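Local coordinates for vacuolar protein sorting-associated protein 54 (Mus musculus, PDB 3N1E) that probably acts, as a component of the GARP tethering complex, in retrograde transport from early and late endosomes to the trans-Golgi network, at residues 83-86 with 87-91. Residues are numbered along the deposited sequence; the frame is centred on the assembly and turned at random.
Sequences RINA and SYKLH
The ammonium NZ of K89, whose chain runs slantwise past the N85 side chain one turn back, is gripped from outside the helix by a salt bridge to E138 and hydrogen bonds to the backbone carbonyls of L134 and N135. Lysine suits this place because its long, flexible chain can slant outward past N85 and carry the charge to the C-terminal segment. With CG anti to the carbonyl carbon (chi1 -71°) and a bend at chi3 (-63°), the chain leans back toward the preceding turn, and K89 CG rests 3.4 Å from N85 O. That same carbonyl is the acceptor for K89 N, at 2.9 Å. Y88 N reaches I84 O, also at 2.9 Å, in a nearly linear bond (170° at the hydrogen). The ladder continues with S87 N to R83 O and L90 N to A86 O, each 3.1 Å, so the turn is regular.

S87 is small enough to sit against its own helix, with CB 3.4 Å from I84 O. Its OG lies in the plane of the H91 ring, at the edge, 3.6 Å from H91 CD2. Both S87 OG and H91 NE2 hydrogen-bond to OD1 of D33 on helix 17-40, so two donor-capable groups one turn apart share one carboxylate oxygen. L90 CD2 sits over the centre of one face of the H91 ring, 3.8 Å above its plane.

Elsewhere, I84 fills the apolar interface with V29, F36, M61 and M64, while the Y88 ring stacks on Y119. This pattern of i to i+4 bonds, with one side buried against neighbouring helices and the other turned outward, is that of an amphipathic alpha-helix, here helix 74-98 in the helical bundle of the Vps54 C-terminal domain.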
# COMPACT_ATOMS: atom_id res chain seq x y z
N ARG A 83 -2.79 4.76 1.71
CA ARG A 83 -1.80 5.67 1.12
C ARG A 83 -0.70 4.94 0.36
O ARG A 83 -0.27 5.37 -0.72
CB ARG A 83 -1.15 6.60 2.18
CG ARG A 83 -2.18 7.46 2.89
CD ARG A 83 -1.57 8.58 3.75
NE ARG A 83 -2.57 9.67 3.79
CZ ARG A 83 -2.50 10.77 4.55
NH1 ARG A 83 -1.48 10.97 5.38
NH2 ARG A 83 -3.49 11.67 4.48
N ILE A 84 -0.21 3.86 0.94
CA ILE A 84 0.78 3.01 0.29
C ILE A 84 0.17 2.48 -1.01
O ILE A 84 0.80 2.54 -2.07
CB ILE A 84 1.18 1.79 1.18
CG1 ILE A 84 1.92 2.22 2.47
CG2 ILE A 84 2.01 0.79 0.39
CD1 ILE A 84 2.94 3.25 2.32
N ASN A 85 -1.06 1.97 -0.94
CA ASN A 85 -1.74 1.48 -2.15
C ASN A 85 -1.88 2.55 -3.23
O ASN A 85 -1.74 2.27 -4.41
CB ASN A 85 -3.12 0.90 -1.78
CG ASN A 85 -3.85 0.31 -2.96
OD1 ASN A 85 -4.93 0.78 -3.37
ND2 ASN A 85 -3.28 -0.70 -3.53
N ALA A 86 -2.16 3.78 -2.82
CA ALA A 86 -2.31 4.87 -3.79
C ALA A 86 -0.98 5.10 -4.52
O ALA A 86 -0.98 5.32 -5.72
CB ALA A 86 -2.76 6.14 -3.09
N SER A 87 0.13 5.06 -3.78
CA SER A 87 1.45 5.19 -4.38
C SER A 87 1.76 4.04 -5.34
O SER A 87 2.26 4.27 -6.43
CB SER A 87 2.52 5.25 -3.27
OG SER A 87 3.83 5.18 -3.85
N TYR A 88 1.49 2.81 -4.90
CA TYR A 88 1.67 1.66 -5.75
C TYR A 88 0.92 1.81 -7.09
O TYR A 88 1.49 1.61 -8.16
CB TYR A 88 1.22 0.40 -4.99
CG TYR A 88 1.09 -0.82 -5.85
CD1 TYR A 88 -0.15 -1.22 -6.31
CD2 TYR A 88 2.21 -1.57 -6.21
CE1 TYR A 88 -0.28 -2.37 -7.12
CE2 TYR A 88 2.09 -2.70 -6.99
CZ TYR A 88 0.86 -3.08 -7.44
OH TYR A 88 0.74 -4.22 -8.22
N LYS A 89 -0.35 2.19 -7.01
CA LYS A 89 -1.19 2.33 -8.20
C LYS A 89 -0.63 3.41 -9.11
O LYS A 89 -0.65 3.24 -10.32
CB LYS A 89 -2.64 2.65 -7.84
CG LYS A 89 -3.35 1.44 -7.23
CD LYS A 89 -4.86 1.68 -7.06
CE LYS A 89 -5.14 2.81 -6.12
NZ LYS A 89 -6.63 3.04 -6.12
N LEU A 90 -0.13 4.51 -8.54
CA LEU A 90 0.37 5.61 -9.39
C LEU A 90 1.57 5.11 -10.20
O LEU A 90 1.67 5.37 -11.41
CB LEU A 90 0.69 6.86 -8.53
CG LEU A 90 1.33 8.07 -9.22
CD1 LEU A 90 0.89 9.37 -8.53
CD2 LEU A 90 2.86 7.93 -9.22
N HIS A 91 2.50 4.41 -9.52
CA HIS A 91 3.69 3.94 -10.20
C HIS A 91 3.40 2.81 -11.18
O HIS A 91 4.02 2.74 -12.25
CB HIS A 91 4.76 3.56 -9.17
CG HIS A 91 5.30 4.75 -8.44
ND1 HIS A 91 6.08 5.70 -9.07
CD2 HIS A 91 5.15 5.15 -7.16
CE1 HIS A 91 6.38 6.65 -8.19
NE2 HIS A 91 5.83 6.34 -7.03